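Local coordinates for protein transcriptional regulator URE2 (Saccharomyces cerevisiae, PDB 1K0D) that represses nitrogen catabolite genes in yeast by holding GATA activators in the cytoplasm, and has glutathione peroxidase activity through its glutathione S-transferase-like region, at residues Ser6-Phe11 and Asn46-Asp51; Phe32-Val37 and Ala89-Leu94. All coordinates share one frame; numbering follows the deposited sequence.

Both contacts involve the thioredoxin-like, glutathione-binding N-terminal domain of the GST-like region, interaction 1 through its strand 45-49, and they lie 19 Å apart between centres, with nearest atoms about 5 Å apart and no touch. Their segments alternate along the chain: helix 29-40, which supplies one side of interaction 2, runs almost directly into strand 45-49. Interaction 1 fastens the short N-terminal helix to that outermost strand, and interaction 2 pairs two helices in the interior. Each reaches toward glutathione at one end: the side chain of Leu50 is about 7 Å from the bound tripeptide, that of Lys33 about 4 Å.

Interaction 1 (Ser6-Phe11 and Asn46-Asp51); sequences SRITKF and NTIFLD
Arg7 reaches from the first turn of helix 7-11 to the backbone of the edge strand and grips the carbonyl of Phe49 with two nitrogens of its guanidinium. Arg7 NH2 lies 2.8 Å from Phe49 O, and NH1 makes a second, weak bond to Phe49 O at 3.0 Å. Neither is straight: the N-H...O angle at NH2 is 135°, and this donor sits above the carbonyl plane, 46° out of it. The reach comes from an extended chain, with CG anti to the backbone N. NH1 also forms a salt bridge with Glu56, whose OE1 accepts the backbone N-H of Asp51 as well.

The rest is mostly apolar and centres on Ile48, whose two branches serve different partners. Its CD1 stands over the centre of the Phe11 ring, 4.0 Å from the centroid and only 8° off the ring normal, a CH-pi contact with one face. Ile48 CG2 meets both the Arg7 guanidinium, obliquely at NH2 (3.5 Å), and Ile8 CD1 at 3.9 Å. Ile8 and Leu50 cross at about a right angle, Ile8 CD1 coming within 3.6 Å of Leu50 CD2. On strand 20-24, Thr21 touches both Phe11 and Ile48, and Phe23 touches Ile48 and Leu50.

The helix and strand run roughly antiparallel. Ile8 and Phe11 face Ile48 and Leu50, while arginine lies at the more exposed border. Leu50 also packs on Val71, a glutathione-binding residue. At the edge of this small hydrophobic patch the guanidinium is held by the Phe49 carbonyl and the Glu56 carboxylate together, which joins helix 7-11 both to the end of the edge strand and to the loop that follows it.

Interaction 2 (Phe32-Val37 and Ala89-Leu94); sequences FKVAIV and AILLHL
Val37 and Leu91 meet most tightly, Val37 CG2 lying 3.4 Å from Leu91 CD2, closer than usual van der Waals packing. Leu91 takes chi1 -63°, which puts CG anti to its own carbonyl carbon, and the end of the side chain leans to helix 29-40. CD2 goes to Val37, while Leu91 CD1 rests against the aliphatic part of Lys33, 3.9 Å from Lys33 CD.

The two valines share one rotamer but divide their methyls differently. With chi1 of Val37 at 175°, CG2 reaches Leu91 and Val37 CG1 turns to Leu94, 4.0 Å from Leu94 CD1. Both methyls of Val34 instead bear on Ile90: Val34 CG1 is 3.5 Å from Ile90 CG2, another close pair, and Val34 CG2 packs against both CG2 and CD1 of Ile90. These two side chains cross at about a right angle.

The Lys33 chain bends, and its NZ leaves the apolar contact for a hydrogen bond to OG of Ser87, a glutathione-binding residue.

Helices 29-40 and 87-102 pack in parallel beside the mixed sheet of the thioredoxin-like N-terminal GST domain, their short segments 7° apart with axes 9.9 Å from each other. Around them, Leu91 packs on Leu122 of helix 112-142, Ile36 on helix 251-258, and Ile90 on Ile84 of strand 82-85; Asn119 of the second subunit touches Ala89 and Leu92.

Interaction 1 (Ser6-Phe11 and Asn46-Asp51)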
ATOM      1  N   SER B   6      24.196  -6.140  18.398  1.00 72.00           N
ATOM      2  CA  SER B   6      24.785  -7.487  18.641  1.00 72.05           C
ATOM      3  C   SER B   6      23.695  -8.554  18.690  1.00 71.55           C
ATOM      4  O   SER B   6      23.851  -9.642  18.134  1.00 71.68           O
ATOM      5  CB  SER B   6      25.574  -7.484  19.952  1.00 72.93           C
ATOM      6  OG  SER B   6      24.751  -7.109  21.043  1.00 74.42           O
ATOM      7  N   ARG B   7      22.595  -8.238  19.366  1.00 70.64           N
ATOM      8  CA  ARG B   7      21.469  -9.159  19.481  1.00 69.88           C
ATOM      9  C   ARG B   7      20.985  -9.572  18.095  1.00 68.70           C
ATOM     10  O   ARG B   7      20.942 -10.758  17.765  1.00 67.42           O
ATOM     11  CB  ARG B   7      20.325  -8.487  20.240  1.00 70.62           C
ATOM     12  CG  ARG B   7      18.985  -9.199  20.125  1.00 71.53           C
ATOM     13  CD  ARG B   7      17.863  -8.258  20.527  1.00 72.87           C
ATOM     14  NE  ARG B   7      16.537  -8.835  20.331  1.00 73.22           N
ATOM     15  CZ  ARG B   7      15.403  -8.153  20.465  1.00 73.60           C
ATOM     16  NH1 ARG B   7      15.432  -6.868  20.793  1.00 72.81           N
ATOM     17  NH2 ARG B   7      14.237  -8.756  20.275  1.00 74.41           N
ATOM     18  N   ILE B   8      20.620  -8.579  17.290  1.00 68.44           N
ATOM     19  CA  ILE B   8      20.135  -8.817  15.937  1.00 68.18           C
ATOM     20  C   ILE B   8      21.287  -9.288  15.055  1.00 68.08           C
ATOM     21  O   ILE B   8      21.087 -10.052  14.109  1.00 67.84           O
ATOM     22  CB  ILE B   8      19.539  -7.531  15.324  1.00 68.24           C
ATOM     23  CG1 ILE B   8      18.545  -6.894  16.299  1.00 68.65           C
ATOM     24  CG2 ILE B   8      18.849  -7.855  14.008  1.00 67.90           C
ATOM     25  CD1 ILE B   8      17.373  -7.780  16.672  1.00 68.74           C
ATOM     26  N   THR B   9      22.492  -8.828  15.376  1.00 67.99           N
ATOM     27  CA  THR B   9      23.683  -9.198  14.621  1.00 67.57           C
ATOM     28  C   THR B   9      23.918 -10.699  14.731  1.00 66.77           C
ATOM     29  O   THR B   9      24.248 -11.361  13.746  1.00 66.33           O
ATOM     30  CB  THR B   9      24.932  -8.461  15.148  1.00 68.09           C
ATOM     31  OG1 THR B   9      24.721  -7.045  15.074  1.00 68.75           O
ATOM     32  CG2 THR B   9      26.153  -8.827  14.319  1.00 67.82           C
ATOM     33  N   LYS B  10      23.742 -11.229  15.937  1.00 65.87           N
ATOM     34  CA  LYS B  10      23.935 -12.650  16.171  1.00 65.19           C
ATOM     35  C   LYS B  10      22.939 -13.455  15.343  1.00 64.21           C
ATOM     36  O   LYS B  10      23.298 -14.473  14.748  1.00 63.83           O
ATOM     37  CB  LYS B  10      23.759 -12.976  17.657  1.00 66.05           C
ATOM     38  CG  LYS B  10      24.305 -14.342  18.053  1.00 67.62           C
ATOM     39  CD  LYS B  10      24.175 -14.588  19.550  1.00 68.67           C
ATOM     40  CE  LYS B  10      24.951 -15.826  19.977  1.00 68.65           C
ATOM     41  NZ  LYS B  10      24.515 -17.044  19.241  1.00 70.40           N
ATOM     42  N   PHE B  11      21.691 -12.992  15.301  1.00 62.99           N
ATOM     43  CA  PHE B  11      20.649 -13.677  14.542  1.00 62.28           C
ATOM     44  C   PHE B  11      21.055 -13.883  13.092  1.00 62.26           C
ATOM     45  O   PHE B  11      20.858 -14.963  12.535  1.00 61.85           O
ATOM     46  CB  PHE B  11      19.334 -12.893  14.577  1.00 62.28           C
ATOM     47  CG  PHE B  11      18.260 -13.475  13.692  1.00 61.80           C
ATOM     48  CD1 PHE B  11      17.681 -14.704  13.995  1.00 61.33           C
ATOM     49  CD2 PHE B  11      17.858 -12.812  12.537  1.00 60.96           C
ATOM     50  CE1 PHE B  11      16.715 -15.266  13.160  1.00 61.16           C
ATOM     51  CE2 PHE B  11      16.893 -13.365  11.696  1.00 62.01           C
ATOM     52  CZ  PHE B  11      16.321 -14.595  12.008  1.00 61.35           C
ATOM     53  N   ASN B  46       8.728 -17.134  14.014  1.00 34.40           N
ATOM     54  CA  ASN B  46       9.353 -16.626  15.232  1.00 35.49           C
ATOM     55  C   ASN B  46       9.319 -15.106  15.121  1.00 35.71           C
ATOM     56  O   ASN B  46       9.639 -14.550  14.064  1.00 33.59           O
ATOM     57  CB  ASN B  46      10.809 -17.083  15.324  1.00 39.26           C
ATOM     58  CG  ASN B  46      11.556 -16.426  16.475  1.00 44.10           C
ATOM     59  OD1 ASN B  46      12.791 -16.388  16.491  1.00 46.34           O
ATOM     60  ND2 ASN B  46      10.811 -15.911  17.450  1.00 46.36           N
ATOM     61  N   THR B  47       8.927 -14.435  16.200  1.00 34.66           N
ATOM     62  CA  THR B  47       8.860 -12.982  16.194  1.00 34.26           C
ATOM     63  C   THR B  47       9.996 -12.337  16.981  1.00 35.23           C
ATOM     64  O   THR B  47      10.297 -12.736  18.105  1.00 35.06           O
ATOM     65  CB  THR B  47       7.533 -12.468  16.788  1.00 33.52           C
ATOM     66  OG1 THR B  47       6.430 -13.038  16.075  1.00 36.53           O
ATOM     67  CG2 THR B  47       7.457 -10.948  16.680  1.00 32.51           C
ATOM     68  N   ILE B  48      10.629 -11.339  16.378  1.00 35.79           N
ATOM     69  CA  ILE B  48      11.697 -10.611  17.042  1.00 35.54           C
ATOM     70  C   ILE B  48      11.206  -9.186  17.236  1.00 36.83           C
ATOM     71  O   ILE B  48      10.900  -8.489  16.262  1.00 37.10           O
ATOM     72  CB  ILE B  48      12.987 -10.574  16.202  1.00 34.56           C
ATOM     73  CG1 ILE B  48      13.546 -11.986  16.040  1.00 33.52           C
ATOM     74  CG2 ILE B  48      14.005  -9.655  16.866  1.00 31.48           C
ATOM     75  CD1 ILE B  48      14.843 -12.045  15.229  1.00 38.65           C
ATOM     76  N   PHE B  49      11.101  -8.755  18.487  1.00 37.37           N
ATOM     77  CA  PHE B  49      10.653  -7.399  18.753  1.00 39.15           C
ATOM     78  C   PHE B  49      11.854  -6.466  18.776  1.00 41.46           C
ATOM     79  O   PHE B  49      12.681  -6.524  19.688  1.00 42.63           O
ATOM     80  CB  PHE B  49       9.893  -7.318  20.082  1.00 38.44           C
ATOM     81  CG  PHE B  49       8.630  -8.135  20.106  1.00 37.69           C
ATOM     82  CD1 PHE B  49       8.643  -9.452  20.556  1.00 38.20           C
ATOM     83  CD2 PHE B  49       7.435  -7.602  19.635  1.00 37.89           C
ATOM     84  CE1 PHE B  49       7.483 -10.231  20.538  1.00 36.83           C
ATOM     85  CE2 PHE B  49       6.270  -8.370  19.610  1.00 38.82           C
ATOM     86  CZ  PHE B  49       6.297  -9.690  20.063  1.00 37.75           C
ATOM     87  N   LEU B  50      11.952  -5.620  17.755  1.00 41.45           N
ATOM     88  CA  LEU B  50      13.043  -4.664  17.658  1.00 41.54           C
ATOM     89  C   LEU B  50      12.871  -3.566  18.697  1.00 43.09           C
ATOM     90  O   LEU B  50      11.798  -2.979  18.828  1.00 41.98           O
ATOM     91  CB  LEU B  50      13.090  -4.035  16.261  1.00 39.26           C
ATOM     92  CG  LEU B  50      13.498  -4.933  15.091  1.00 39.08           C
ATOM     93  CD1 LEU B  50      13.448  -4.144  13.793  1.00 38.26           C
ATOM     94  CD2 LEU B  50      14.907  -5.467  15.330  1.00 37.68           C
ATOM     95  N   ASP B  51      13.942  -3.300  19.434  1.00 45.44           N
ATOM     96  CA  ASP B  51      13.950  -2.263  20.453  1.00 48.80           C
ATOM     97  C   ASP B  51      14.417  -0.979  19.771  1.00 49.92           C
ATOM     98  O   ASP B  51      15.620  -0.712  19.692  1.00 49.67           O
ATOM     99  CB  ASP B  51      14.924  -2.642  21.571  1.00 50.91           C
ATOM    100  CG  ASP B  51      14.956  -1.625  22.689  1.00 53.04           C
ATOM    101  OD1 ASP B  51      15.123  -0.422  22.399  1.00 53.48           O
ATOM    102  OD2 ASP B  51      14.825  -2.034  23.863  1.00 55.04           O
TER

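Interaction 2 (Phe32-Val37 and Ala89-Leu94)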
ATOM      1  N   PHE B  32       1.104  -7.051  13.997  1.00 27.56           N
ATOM      2  CA  PHE B  32       0.070  -8.030  14.302  1.00 29.55           C
ATOM      3  C   PHE B  32      -0.745  -8.388  13.062  1.00 30.22           C
ATOM      4  O   PHE B  32      -1.322  -9.470  12.993  1.00 30.33           O
ATOM      5  CB  PHE B  32      -0.850  -7.513  15.415  1.00 31.71           C
ATOM      6  CG  PHE B  32      -0.172  -7.414  16.755  1.00 36.21           C
ATOM      7  CD1 PHE B  32       0.653  -6.334  17.056  1.00 38.35           C
ATOM      8  CD2 PHE B  32      -0.318  -8.430  17.697  1.00 37.75           C
ATOM      9  CE1 PHE B  32       1.328  -6.265  18.280  1.00 41.09           C
ATOM     10  CE2 PHE B  32       0.348  -8.375  18.923  1.00 40.93           C
ATOM     11  CZ  PHE B  32       1.175  -7.289  19.217  1.00 41.85           C
ATOM     12  N   LYS B  33      -0.792  -7.482  12.086  1.00 28.75           N
ATOM     13  CA  LYS B  33      -1.530  -7.747  10.856  1.00 28.20           C
ATOM     14  C   LYS B  33      -0.871  -8.919  10.133  1.00 26.98           C
ATOM     15  O   LYS B  33      -1.553  -9.772   9.570  1.00 27.55           O
ATOM     16  CB  LYS B  33      -1.523  -6.529   9.930  1.00 30.31           C
ATOM     17  CG  LYS B  33      -2.323  -6.745   8.647  1.00 33.60           C
ATOM     18  CD  LYS B  33      -1.934  -5.773   7.543  1.00 33.93           C
ATOM     19  CE  LYS B  33      -2.098  -4.332   7.975  1.00 38.45           C
ATOM     20  NZ  LYS B  33      -1.632  -3.404   6.895  1.00 43.04           N
ATOM     21  N   VAL B  34       0.460  -8.959  10.153  1.00 24.47           N
ATOM     22  CA  VAL B  34       1.186 -10.038   9.499  1.00 23.10           C
ATOM     23  C   VAL B  34       1.108 -11.300  10.356  1.00 22.35           C
ATOM     24  O   VAL B  34       0.939 -12.393   9.835  1.00 20.56           O
ATOM     25  CB  VAL B  34       2.678  -9.662   9.256  1.00 22.65           C
ATOM     26  CG1 VAL B  34       3.434 -10.863   8.735  1.00 18.67           C
ATOM     27  CG2 VAL B  34       2.777  -8.514   8.228  1.00 22.07           C
ATOM     28  N   ALA B  35       1.229 -11.141  11.672  1.00 22.37           N
ATOM     29  CA  ALA B  35       1.158 -12.280  12.584  1.00 23.15           C
ATOM     30  C   ALA B  35      -0.175 -12.997  12.386  1.00 22.32           C
ATOM     31  O   ALA B  35      -0.229 -14.222  12.337  1.00 23.71           O
ATOM     32  CB  ALA B  35       1.296 -11.808  14.035  1.00 23.24           C
ATOM     33  N   ILE B  36      -1.247 -12.225  12.258  1.00 21.71           N
ATOM     34  CA  ILE B  36      -2.571 -12.794  12.048  1.00 22.02           C
ATOM     35  C   ILE B  36      -2.651 -13.663  10.787  1.00 23.67           C
ATOM     36  O   ILE B  36      -3.131 -14.797  10.839  1.00 23.74           O
ATOM     37  CB  ILE B  36      -3.636 -11.680  11.962  1.00 21.21           C
ATOM     38  CG1 ILE B  36      -3.892 -11.110  13.362  1.00 20.86           C
ATOM     39  CG2 ILE B  36      -4.922 -12.224  11.346  1.00 21.90           C
ATOM     40  CD1 ILE B  36      -4.848  -9.954  13.385  1.00 22.80           C
ATOM     41  N   VAL B  37      -2.177 -13.145   9.658  1.00 22.48           N
ATOM     42  CA  VAL B  37      -2.234 -13.918   8.417  1.00 22.22           C
ATOM     43  C   VAL B  37      -1.297 -15.116   8.477  1.00 22.24           C
ATOM     44  O   VAL B  37      -1.605 -16.188   7.964  1.00 20.55           O
ATOM     45  CB  VAL B  37      -1.886 -13.040   7.200  1.00 20.74           C
ATOM     46  CG1 VAL B  37      -1.828 -13.892   5.925  1.00 17.06           C
ATOM     47  CG2 VAL B  37      -2.931 -11.945   7.068  1.00 19.92           C
ATOM     48  N   ALA B  89       2.741  -6.029   1.195  1.00 18.37           N
ATOM     49  CA  ALA B  89       3.486  -6.933   0.320  1.00 19.16           C
ATOM     50  C   ALA B  89       3.663  -8.281   1.015  1.00 19.17           C
ATOM     51  O   ALA B  89       3.650  -9.331   0.369  1.00 18.18           O
ATOM     52  CB  ALA B  89       4.859  -6.327  -0.039  1.00 15.84           C
ATOM     53  N   ILE B  90       3.839  -8.252   2.333  1.00 18.58           N
ATOM     54  CA  ILE B  90       3.996  -9.495   3.081  1.00 18.75           C
ATOM     55  C   ILE B  90       2.723 -10.350   2.954  1.00 17.15           C
ATOM     56  O   ILE B  90       2.807 -11.557   2.713  1.00 18.49           O
ATOM     57  CB  ILE B  90       4.315  -9.212   4.584  1.00 19.14           C
ATOM     58  CG1 ILE B  90       5.714  -8.590   4.706  1.00 18.44           C
ATOM     59  CG2 ILE B  90       4.278 -10.505   5.390  1.00 17.20           C
ATOM     60  CD1 ILE B  90       6.065  -8.132   6.103  1.00 16.54           C
ATOM     61  N   LEU B  91       1.552  -9.725   3.086  1.00 17.00           N
ATOM     62  CA  LEU B  91       0.287 -10.454   2.980  1.00 17.89           C
ATOM     63  C   LEU B  91       0.116 -11.105   1.621  1.00 19.11           C
ATOM     64  O   LEU B  91      -0.264 -12.281   1.536  1.00 19.02           O
ATOM     65  CB  LEU B  91      -0.921  -9.543   3.253  1.00 19.11           C
ATOM     66  CG  LEU B  91      -1.047  -8.927   4.651  1.00 23.46           C
ATOM     67  CD1 LEU B  91      -2.497  -8.518   4.897  1.00 18.48           C
ATOM     68  CD2 LEU B  91      -0.581  -9.922   5.702  1.00 22.03           C
ATOM     69  N   LEU B  92       0.394 -10.350   0.558  1.00 18.16           N
ATOM     70  CA  LEU B  92       0.267 -10.900  -0.784  1.00 19.98           C
ATOM     71  C   LEU B  92       1.265 -12.037  -0.983  1.00 19.28           C
ATOM     72  O   LEU B  92       0.976 -13.014  -1.659  1.00 19.48           O
ATOM     73  CB  LEU B  92       0.476  -9.812  -1.849  1.00 18.14           C
ATOM     74  CG  LEU B  92      -0.654  -8.780  -1.970  1.00 22.53           C
ATOM     75  CD1 LEU B  92      -0.373  -7.862  -3.155  1.00 20.35           C
ATOM     76  CD2 LEU B  92      -2.006  -9.492  -2.158  1.00 21.12           C
ATOM     77  N   HIS B  93       2.440 -11.919  -0.387  1.00 21.60           N
ATOM     78  CA  HIS B  93       3.424 -12.978  -0.529  1.00 22.59           C
ATOM     79  C   HIS B  93       2.904 -14.250   0.148  1.00 23.28           C
ATOM     80  O   HIS B  93       3.002 -15.346  -0.402  1.00 22.84           O
ATOM     81  CB  HIS B  93       4.751 -12.562   0.099  1.00 21.10           C
ATOM     82  CG  HIS B  93       5.839 -13.572  -0.085  1.00 24.33           C
ATOM     83  ND1 HIS B  93       6.235 -14.433   0.915  1.00 26.71           N
ATOM     84  CD2 HIS B  93       6.591 -13.879  -1.166  1.00 22.51           C
ATOM     85  CE1 HIS B  93       7.184 -15.228   0.456  1.00 26.78           C
ATOM     86  NE2 HIS B  93       7.418 -14.912  -0.805  1.00 26.45           N
ATOM     87  N   LEU B  94       2.338 -14.091   1.340  1.00 23.40           N
ATOM     88  CA  LEU B  94       1.814 -15.230   2.088  1.00 22.82           C
ATOM     89  C   LEU B  94       0.644 -15.955   1.419  1.00 22.17           C
ATOM     90  O   LEU B  94       0.665 -17.185   1.309  1.00 22.35           O
ATOM     91  CB  LEU B  94       1.418 -14.797   3.501  1.00 19.84           C
ATOM     92  CG  LEU B  94       2.612 -14.338   4.346  1.00 20.47           C
ATOM     93  CD1 LEU B  94       2.143 -13.999   5.754  1.00 19.09           C
ATOM     94  CD2 LEU B  94       3.659 -15.442   4.391  1.00 18.25           C
TER